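Local atomic coordinates of HepC.19480.a.B1 (PDB entry 6MTZ), a protein that is of unknown function but probably acts as a phosphoesterase of the DHH-DHHA1 family. Residues R186-D191 with Y270-I275; G266-S271 with I293-K298; S242-T247 with A279-T284. All coordinates share one frame; numbering follows the deposited sequence.

Contact 1: residues R186-D191 with Y270-I275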
loop_
_atom_site.group_PDB
_atom_site.type_symbol
_atom_site.label_atom_id
_atom_site.label_comp_id
_atom_site.label_asym_id
_atom_site.label_seq_id
_atom_site.Cartn_x
_atom_site.Cartn_y
_atom_site.Cartn_z
ATOM N N ARG A 186 -4.230 -3.277 0.907
ATOM C CA ARG A 186 -3.305 -2.405 0.191
ATOM C C ARG A 186 -3.470 -2.534 -1.316
ATOM O O ARG A 186 -3.412 -1.528 -2.038
ATOM C CB ARG A 186 -1.858 -2.702 0.594
ATOM C CG ARG A 186 -0.843 -1.730 -0.026
ATOM C CD ARG A 186 0.581 -1.865 0.588
ATOM N NE ARG A 186 1.230 -3.156 0.323
ATOM C CZ ARG A 186 2.001 -3.418 -0.737
ATOM N NH1 ARG A 186 2.238 -2.480 -1.649
ATOM N NH2 ARG A 186 2.553 -4.615 -0.882
ATOM N N PHE A 187 -3.689 -3.758 -1.811
ATOM C CA PHE A 187 -3.829 -3.946 -3.252
ATOM C C PHE A 187 -5.068 -3.236 -3.777
ATOM O O PHE A 187 -5.012 -2.534 -4.793
ATOM C CB PHE A 187 -3.912 -5.430 -3.618
ATOM C CG PHE A 187 -4.031 -5.658 -5.108
ATOM C CD1 PHE A 187 -5.264 -5.667 -5.735
ATOM C CD2 PHE A 187 -2.896 -5.780 -5.889
ATOM C CE1 PHE A 187 -5.361 -5.828 -7.118
ATOM C CE2 PHE A 187 -2.989 -5.947 -7.256
ATOM C CZ PHE A 187 -4.221 -5.970 -7.873
ATOM N N MET A 188 -6.208 -3.429 -3.112
ATOM C CA MET A 188 -7.449 -2.884 -3.642
ATOM C C MET A 188 -7.559 -1.379 -3.416
ATOM O O MET A 188 -8.173 -0.689 -4.234
ATOM C CB MET A 188 -8.650 -3.605 -3.020
ATOM C CG MET A 188 -8.748 -5.104 -3.386
ATOM S SD MET A 188 -8.973 -5.430 -5.141
ATOM C CE MET A 188 -10.663 -4.858 -5.422
ATOM N N PHE A 189 -6.972 -0.856 -2.335
ATOM C CA PHE A 189 -7.171 0.535 -1.912
ATOM C C PHE A 189 -5.823 1.205 -1.650
ATOM O O PHE A 189 -5.542 1.678 -0.553
ATOM C CB PHE A 189 -8.046 0.597 -0.669
ATOM C CG PHE A 189 -9.187 -0.383 -0.694
ATOM C CD1 PHE A 189 -10.157 -0.297 -1.672
ATOM C CD2 PHE A 189 -9.287 -1.383 0.268
ATOM C CE1 PHE A 189 -11.229 -1.199 -1.693
ATOM C CE2 PHE A 189 -10.340 -2.282 0.256
ATOM C CZ PHE A 189 -11.320 -2.190 -0.729
ATOM N N ASP A 190 -4.998 1.285 -2.696
ATOM C CA ASP A 190 -3.609 1.694 -2.517
ATOM C C ASP A 190 -3.505 3.073 -1.869
ATOM O O ASP A 190 -2.802 3.251 -0.866
ATOM C CB ASP A 190 -2.891 1.683 -3.863
ATOM C CG ASP A 190 -1.456 2.102 -3.736
ATOM O OD1 ASP A 190 -0.651 1.315 -3.193
ATOM O OD2 ASP A 190 -1.141 3.229 -4.159
ATOM N N ASP A 191 -4.229 4.055 -2.402
ATOM C CA ASP A 191 -4.114 5.408 -1.867
ATOM C C ASP A 191 -4.773 5.533 -0.502
ATOM O O ASP A 191 -4.260 6.239 0.372
ATOM C CB ASP A 191 -4.726 6.417 -2.837
ATOM C CG ASP A 191 -3.927 6.557 -4.100
ATOM O OD1 ASP A 191 -2.720 6.210 -4.086
ATOM O OD2 ASP A 191 -4.510 7.001 -5.108
ATOM N N TYR A 270 -9.158 -8.968 -4.948
ATOM C CA TYR A 270 -7.869 -9.656 -4.991
ATOM C C TYR A 270 -7.078 -9.391 -3.726
ATOM O O TYR A 270 -6.909 -8.231 -3.344
ATOM C CB TYR A 270 -7.046 -9.200 -6.190
ATOM C CG TYR A 270 -5.705 -9.878 -6.355
ATOM C CD1 TYR A 270 -5.626 -11.211 -6.739
ATOM C CD2 TYR A 270 -4.515 -9.165 -6.198
ATOM C CE1 TYR A 270 -4.413 -11.837 -6.933
ATOM C CE2 TYR A 270 -3.273 -9.788 -6.392
ATOM C CZ TYR A 270 -3.233 -11.124 -6.756
ATOM O OH TYR A 270 -2.022 -11.758 -6.958
ATOM N N SER A 271 -6.596 -10.464 -3.095
ATOM C CA SER A 271 -5.788 -10.477 -1.869
ATOM C C SER A 271 -6.555 -10.071 -0.614
ATOM O O SER A 271 -5.932 -9.852 0.435
ATOM C CB SER A 271 -4.535 -9.595 -1.989
ATOM O OG SER A 271 -4.851 -8.213 -1.826
ATOM N N MET A 272 -7.885 -9.998 -0.650
ATOM C CA MET A 272 -8.571 -9.470 0.534
ATOM C C MET A 272 -8.641 -10.465 1.687
ATOM O O MET A 272 -8.800 -10.039 2.838
ATOM C CB MET A 272 -9.958 -8.981 0.151
ATOM C CG MET A 272 -9.855 -7.836 -0.848
ATOM S SD MET A 272 -11.258 -6.720 -0.863
ATOM C CE MET A 272 -11.095 -5.930 0.745
ATOM N N GLY A 273 -8.534 -11.763 1.421
ATOM C CA GLY A 273 -8.313 -12.743 2.487
ATOM C C GLY A 273 -9.621 -13.303 3.044
ATOM O O GLY A 273 -10.329 -14.035 2.347
ATOM N N GLY A 274 -9.914 -12.985 4.305
ATOM C CA GLY A 274 -11.141 -13.433 4.945
ATOM C C GLY A 274 -12.298 -12.518 4.605
ATOM O O GLY A 274 -12.308 -11.350 5.005
ATOM N N ILE A 275 -13.286 -13.030 3.875
ATOM C CA ILE A 275 -14.232 -12.169 3.186
ATOM C C ILE A 275 -15.659 -12.328 3.701
ATOM O O ILE A 275 -16.584 -11.753 3.122
ATOM C CB ILE A 275 -14.176 -12.410 1.665
ATOM C CG1 ILE A 275 -14.721 -13.798 1.337
ATOM C CG2 ILE A 275 -12.734 -12.275 1.142
ATOM C CD1 ILE A 275 -15.122 -13.931 -0.099
HETATM O O HOH W 1 -3.082 -6.414 -0.726
#

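Contact 2: residues G266-S271 with I293-K298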
loop_
_atom_site.group_PDB
_atom_site.type_symbol
_atom_site.label_atom_id
_atom_site.label_comp_id
_atom_site.label_asym_id
_atom_site.label_seq_id
_atom_site.Cartn_x
_atom_site.Cartn_y
_atom_site.Cartn_z
ATOM N N GLY A 266 -21.161 -11.358 -10.314
ATOM C CA GLY A 266 -20.327 -11.338 -9.134
ATOM C C GLY A 266 -19.357 -10.181 -9.156
ATOM O O GLY A 266 -19.128 -9.536 -10.183
ATOM N N PHE A 267 -18.763 -9.923 -7.990
ATOM C CA PHE A 267 -17.769 -8.877 -7.799
ATOM C C PHE A 267 -16.467 -9.554 -7.401
ATOM O O PHE A 267 -16.442 -10.336 -6.442
ATOM C CB PHE A 267 -18.225 -7.882 -6.725
ATOM C CG PHE A 267 -17.275 -6.723 -6.501
ATOM C CD1 PHE A 267 -16.047 -6.907 -5.874
ATOM C CD2 PHE A 267 -17.640 -5.435 -6.864
ATOM C CE1 PHE A 267 -15.197 -5.849 -5.656
ATOM C CE2 PHE A 267 -16.789 -4.364 -6.639
ATOM C CZ PHE A 267 -15.567 -4.574 -6.031
ATOM N N LEU A 268 -15.393 -9.240 -8.122
ATOM C CA LEU A 268 -14.099 -9.893 -7.952
ATOM C C LEU A 268 -13.114 -8.937 -7.294
ATOM O O LEU A 268 -12.828 -7.860 -7.835
ATOM C CB LEU A 268 -13.555 -10.369 -9.299
ATOM C CG LEU A 268 -12.071 -10.720 -9.250
ATOM C CD1 LEU A 268 -11.874 -12.012 -8.511
ATOM C CD2 LEU A 268 -11.517 -10.817 -10.657
ATOM N N SER A 269 -12.592 -9.333 -6.139
ATOM C CA SER A 269 -11.510 -8.621 -5.476
ATOM C C SER A 269 -10.271 -9.513 -5.453
ATOM O O SER A 269 -10.321 -10.681 -5.851
ATOM C CB SER A 269 -11.921 -8.203 -4.063
ATOM O OG SER A 269 -11.980 -9.323 -3.203
ATOM N N TYR A 270 -9.158 -8.968 -4.948
ATOM C CA TYR A 270 -7.869 -9.656 -4.991
ATOM C C TYR A 270 -7.078 -9.391 -3.726
ATOM O O TYR A 270 -6.909 -8.231 -3.344
ATOM C CB TYR A 270 -7.046 -9.200 -6.190
ATOM C CG TYR A 270 -5.705 -9.878 -6.355
ATOM C CD1 TYR A 270 -5.626 -11.211 -6.739
ATOM C CD2 TYR A 270 -4.515 -9.165 -6.198
ATOM C CE1 TYR A 270 -4.413 -11.837 -6.933
ATOM C CE2 TYR A 270 -3.273 -9.788 -6.392
ATOM C CZ TYR A 270 -3.233 -11.124 -6.756
ATOM O OH TYR A 270 -2.022 -11.758 -6.958
ATOM N N SER A 271 -6.596 -10.464 -3.095
ATOM C CA SER A 271 -5.788 -10.477 -1.869
ATOM C C SER A 271 -6.555 -10.071 -0.614
ATOM O O SER A 271 -5.932 -9.852 0.435
ATOM C CB SER A 271 -4.535 -9.595 -1.989
ATOM O OG SER A 271 -4.851 -8.213 -1.826
ATOM N N ILE A 293 -16.425 -12.887 -5.046
ATOM C CA ILE A 293 -15.316 -13.805 -5.265
ATOM C C ILE A 293 -14.013 -13.050 -5.032
ATOM O O ILE A 293 -13.818 -11.952 -5.561
ATOM C CB ILE A 293 -15.378 -14.440 -6.669
ATOM C CG1 ILE A 293 -14.176 -15.354 -6.914
ATOM C CG2 ILE A 293 -15.501 -13.372 -7.771
ATOM C CD1 ILE A 293 -14.289 -16.173 -8.192
ATOM N N ASP A 294 -13.150 -13.614 -4.191
ATOM C CA ASP A 294 -11.816 -13.090 -3.935
ATOM C C ASP A 294 -10.790 -14.156 -4.296
ATOM O O ASP A 294 -10.977 -15.340 -3.995
ATOM C CB ASP A 294 -11.652 -12.671 -2.465
ATOM C CG ASP A 294 -10.309 -12.029 -2.179
ATOM O OD1 ASP A 294 -10.105 -10.847 -2.547
ATOM O OD2 ASP A 294 -9.460 -12.707 -1.573
ATOM N N VAL A 295 -9.720 -13.732 -4.963
ATOM C CA VAL A 295 -8.600 -14.595 -5.321
ATOM C C VAL A 295 -7.340 -14.025 -4.686
ATOM O O VAL A 295 -7.192 -12.805 -4.561
ATOM C CB VAL A 295 -8.433 -14.701 -6.853
ATOM C CG1 VAL A 295 -7.465 -15.821 -7.213
ATOM C CG2 VAL A 295 -9.786 -14.910 -7.515
ATOM N N ASN A 296 -6.427 -14.904 -4.278
ATOM C CA ASN A 296 -5.125 -14.443 -3.806
ATOM C C ASN A 296 -4.043 -14.834 -4.816
ATOM O O ASN A 296 -4.320 -15.429 -5.856
ATOM C CB ASN A 296 -4.824 -14.961 -2.390
ATOM C CG ASN A 296 -4.631 -16.481 -2.318
ATOM O OD1 ASN A 296 -4.436 -17.154 -3.332
ATOM N ND2 ASN A 296 -4.669 -17.021 -1.089
ATOM N N ALA A 297 -2.794 -14.482 -4.493
ATOM C CA ALA A 297 -1.684 -14.642 -5.423
ATOM C C ALA A 297 -1.342 -16.098 -5.691
ATOM O O ALA A 297 -0.661 -16.385 -6.678
ATOM C CB ALA A 297 -0.444 -13.920 -4.885
ATOM N N LYS A 298 -1.776 -17.020 -4.834
ATOM C CA LYS A 298 -1.548 -18.436 -5.073
ATOM C C LYS A 298 -2.681 -19.077 -5.858
ATOM O O LYS A 298 -2.634 -20.282 -6.106
ATOM C CB LYS A 298 -1.340 -19.179 -3.745
#

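Contact 3: residues S242-T247 with A279-T284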
loop_
_atom_site.group_PDB
_atom_site.type_symbol
_atom_site.label_atom_id
_atom_site.label_comp_id
_atom_site.label_asym_id
_atom_site.label_seq_id
_atom_site.Cartn_x
_atom_site.Cartn_y
_atom_site.Cartn_z
ATOM N N SER A 242 -14.052 -1.672 9.740
ATOM C CA SER A 242 -13.157 -2.007 8.635
ATOM C C SER A 242 -13.941 -2.475 7.415
ATOM O O SER A 242 -13.682 -2.028 6.292
ATOM C CB SER A 242 -12.161 -3.088 9.074
ATOM O OG SER A 242 -11.492 -3.645 7.954
ATOM N N SER A 243 -14.890 -3.404 7.610
ATOM C CA SER A 243 -15.633 -3.920 6.458
ATOM C C SER A 243 -16.490 -2.830 5.834
ATOM O O SER A 243 -16.594 -2.754 4.609
ATOM C CB SER A 243 -16.481 -5.135 6.856
ATOM O OG SER A 243 -17.117 -4.945 8.108
ATOM N N ASN A 244 -17.040 -1.927 6.648
ATOM C CA ASN A 244 -17.810 -0.817 6.097
ATOM C C ASN A 244 -16.937 0.137 5.297
ATOM O O ASN A 244 -17.319 0.563 4.202
ATOM C CB ASN A 244 -18.537 -0.071 7.204
ATOM C CG ASN A 244 -20.016 -0.044 6.967
ATOM O OD1 ASN A 244 -20.504 0.726 6.133
ATOM N ND2 ASN A 244 -20.743 -0.911 7.661
ATOM N N ALA A 245 -15.772 0.505 5.836
ATOM C CA ALA A 245 -14.865 1.364 5.087
ATOM C C ALA A 245 -14.476 0.720 3.754
ATOM O O ALA A 245 -14.440 1.395 2.718
ATOM C CB ALA A 245 -13.626 1.680 5.931
ATOM N N GLN A 246 -14.222 -0.593 3.749
ATOM C CA GLN A 246 -13.793 -1.256 2.519
ATOM C C GLN A 246 -14.934 -1.376 1.515
ATOM O O GLN A 246 -14.754 -1.070 0.329
ATOM C CB GLN A 246 -13.185 -2.617 2.848
ATOM C CG GLN A 246 -11.836 -2.441 3.543
ATOM C CD GLN A 246 -11.116 -3.738 3.828
ATOM O OE1 GLN A 246 -10.055 -4.025 3.248
ATOM N NE2 GLN A 246 -11.668 -4.522 4.749
ATOM N N THR A 247 -16.118 -1.816 1.963
ATOM C CA THR A 247 -17.244 -1.945 1.037
ATOM C C THR A 247 -17.566 -0.614 0.359
ATOM O O THR A 247 -17.879 -0.583 -0.841
ATOM C CB THR A 247 -18.489 -2.492 1.750
ATOM O OG1 THR A 247 -18.857 -1.624 2.826
ATOM C CG2 THR A 247 -18.230 -3.886 2.299
ATOM N N ALA A 279 -18.006 -9.585 2.328
ATOM C CA ALA A 279 -18.899 -9.948 1.236
ATOM C C ALA A 279 -20.357 -9.877 1.672
ATOM O O ALA A 279 -21.215 -9.424 0.906
ATOM C CB ALA A 279 -18.553 -11.344 0.718
ATOM N N ASN A 280 -20.657 -10.306 2.899
ATOM C CA ASN A 280 -22.026 -10.202 3.390
ATOM C C ASN A 280 -22.504 -8.754 3.351
ATOM O O ASN A 280 -23.619 -8.473 2.898
ATOM C CB ASN A 280 -22.130 -10.769 4.806
ATOM C CG ASN A 280 -23.579 -10.923 5.273
ATOM O OD1 ASN A 280 -24.250 -11.886 4.911
ATOM N ND2 ASN A 280 -24.061 -9.972 6.074
ATOM N N LEU A 281 -21.660 -7.818 3.790
ATOM C CA LEU A 281 -22.033 -6.405 3.761
ATOM C C LEU A 281 -22.112 -5.874 2.332
ATOM O O LEU A 281 -23.027 -5.113 2.003
ATOM C CB LEU A 281 -21.037 -5.590 4.582
ATOM C CG LEU A 281 -21.312 -4.102 4.718
ATOM C CD1 LEU A 281 -22.717 -3.863 5.320
ATOM C CD2 LEU A 281 -20.232 -3.489 5.590
ATOM N N PHE A 282 -21.165 -6.257 1.464
ATOM C CA PHE A 282 -21.217 -5.773 0.087
ATOM C C PHE A 282 -22.492 -6.235 -0.598
ATOM O O PHE A 282 -23.161 -5.461 -1.294
ATOM C CB PHE A 282 -20.010 -6.246 -0.732
ATOM C CG PHE A 282 -20.037 -5.727 -2.149
ATOM C CD1 PHE A 282 -20.687 -6.425 -3.150
ATOM C CD2 PHE A 282 -19.477 -4.495 -2.457
ATOM C CE1 PHE A 282 -20.743 -5.921 -4.440
ATOM C CE2 PHE A 282 -19.534 -3.985 -3.739
ATOM C CZ PHE A 282 -20.172 -4.693 -4.728
ATOM N N LEU A 283 -22.812 -7.519 -0.452
ATOM C CA LEU A 283 -23.986 -8.065 -1.113
ATOM C C LEU A 283 -25.266 -7.453 -0.568
ATOM O O LEU A 283 -26.217 -7.240 -1.327
ATOM C CB LEU A 283 -23.991 -9.585 -0.972
ATOM C CG LEU A 283 -22.831 -10.246 -1.723
ATOM C CD1 LEU A 283 -22.689 -11.733 -1.395
ATOM C CD2 LEU A 283 -22.987 -10.043 -3.229
ATOM N N THR A 284 -25.304 -7.122 0.724
ATOM C CA THR A 284 -26.487 -6.453 1.260
ATOM C C THR A 284 -26.630 -5.048 0.680
ATOM O O THR A 284 -27.709 -4.667 0.206
ATOM C CB THR A 284 -26.426 -6.404 2.788
ATOM O OG1 THR A 284 -26.348 -7.736 3.312
ATOM C CG2 THR A 284 -27.662 -5.732 3.338
#

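Contact 1: residues R186-D191 with Y270-I275
Phe187 and Tyr270 both hold CG anti to the backbone N (chi1 -179° and -178°), and since each also starts out toward the facing segment, the rings converge in an edge-to-face stack. Tyr270 supplies the edge: its CD2 lies 3.4 Å above the Phe187 ring plane, over the centre, with the ring centroids 4.7 Å apart and the planes at 68°. Two aromatics suit the place because the hydrogen-bearing edge of one meets the electron-rich face of the other.

Beside the rings a small polar cluster forms around Ser271. Its OG donates to Tyr270 O at 2.6 Å, a short bond to the residue just before it. Ser271 OG also accepts from a water, whose oxygen lies 2.8 Å from it. That same water accepts from the Phe187 backbone N at 2.9 Å, bridging the segments; Asn185 ND2 also bonds to Ser271 OG, while Asn185 OD1 bonds Met188 N. A serine is small enough to sit against Phe187 CB and still serve several partners.

The contact joins the turn between strand 264-270 and helix 276-285, part of the mixed-sheet domain, to the turn that leads into helix 190-203, with Phe189 at the helix's N-cap position. Two methionines and the Phe189 ring make up the rest of the interface. Met188, bent at chi2 and chi3, curls so that SD lies at the edge of the Phe187 ring, in its plane, and receives a weak hydrogen bond from Tyr270 N at 3.5 Å. Its CB covers one face of the Phe189 ring. Met272 runs across Met188 at about a right angle, CG to CG 3.9 Å, and its methyl CE reaches Phe189 CE2 at 3.8 Å. Flexible, unbranched methionines can follow such an uneven surface, and Phe189 extends it to Leu249 and Leu250 of helix 238-251.

Contact 2: residues G266-S271 with I293-K298
A beta-alpha-beta unit brings strands 264-270 and 291-295 side by side as parallel neighbours, with Leu268, Ser269 and Tyr270 level with Ile293, Asp294 and Val295. The backbone bonds alternate as parallel pairing requires: Phe267 O accepts from Ile293 N at 2.9 Å, and Ser269 N donates to Ile293 O, nearly along the C=O axis. Ser269 O then takes Val295 N at 3.2 Å, and Ser271 N continues the pattern to Val295 O at 2.8 Å.

On the face carrying Ser269 and Asp294, a short bond of 2.5 Å runs from Ser269 OG to Asp294 OD1, which uses its anti lone pair. Asp294 CG is anti to the backbone N (chi1 -176°), carrying the carboxylate toward the strand end, where OD1 also accepts from Met272 N and OD2 from Gly273 N. An acceptor with two oxygens suits a turn full of backbone N-H groups, and Tyr292 OH is a further partner of Ser269 OG.

The other face is apolar. Leu268 CD1 meets Val295 CG2 at 3.7 Å, Leu268 CB lies 3.9 Å from Ile293 CG2, and the Tyr270 ring extends past Val295 until its OH is 3.4 Å from Ala297 CB.

Helix 341-353 covers this apolar face through Ile344, Lys345 and Ile348, while strands 258-261 and 300-305 flank the pair within the mixed sheet.

Contact 3: residues S242-T247 with A279-T284
Thr247 OG1 lies 3.0 Å from Asn244 O and 3.1 Å from Ser243 O, two carbonyls of its own helix, with Gln285 OE1 of the facing helix as a weak partner across the interface. The torsion responsible sets OG1 between the backbone N and the carbonyl carbon (chi1 59°), which turns the hydroxyl back onto the preceding helical turn and puts the methyl CG2 beside the backbone N. Threonine thus suits a buried helix position: the hydroxyl lies against carbonyls of its own helix and, like the methyl, also borders Leu281.

Leu281 supplies most of the apolar contact. With CG anti to the backbone N, its chain reaches across the gap and CD2 pushes in among Ser243, Asn244 and Thr247. Leu281 CD2 lies 3.6 Å from Thr247 OG1. Leu281 CD2 comes still nearer, 3.3 Å, to Asn244 ND2. The Leu281 side chain crosses those of Asn244 and Thr247 at about a right angle. Ser243 is small enough to admit the leucine, and its OG is bonded to Asp239 O. On the buried side, Thr247 CG2 rests 3.9 Å from Phe282 N. The Phe282 ring lies beyond, meeting those of Phe267 and Phe289.

Asn244 and Thr247 also touch Gln285 and Leu278 respectively, so the interface spans about two turns of helix 276-285. The short helical segments are 9.4 Å apart at their closest and cross at -48°. This is helix-helix packing in which Leu281 is set among Ser243, Asn244 and Thr247, and it lays helix 238-251 against helix 276-285, the connecting helix of the beta-alpha-beta unit in the mixed-sheet domain.

All three contacts gather around the beta-alpha-beta unit of strand 264-270, helix 276-285 and strand 291-295. Contact 2 pairs its strands, contact 3 packs its helix against helix 238-251, and contact 1 begins where the first strand ends. The centres of contacts 1 and 2 lie about 9 Å apart, those of 1 and 3 about 13 Å, and those of 2 and 3 about 15 Å. Tyr270 and Ser271 belong to both contacts 1 and 2; Gln246 touches Met272 and Phe189, and Phe267 meets Phe282. The turn 186-191 and helix 238-251, both earlier in the chain, pack against the beta-alpha-beta unit.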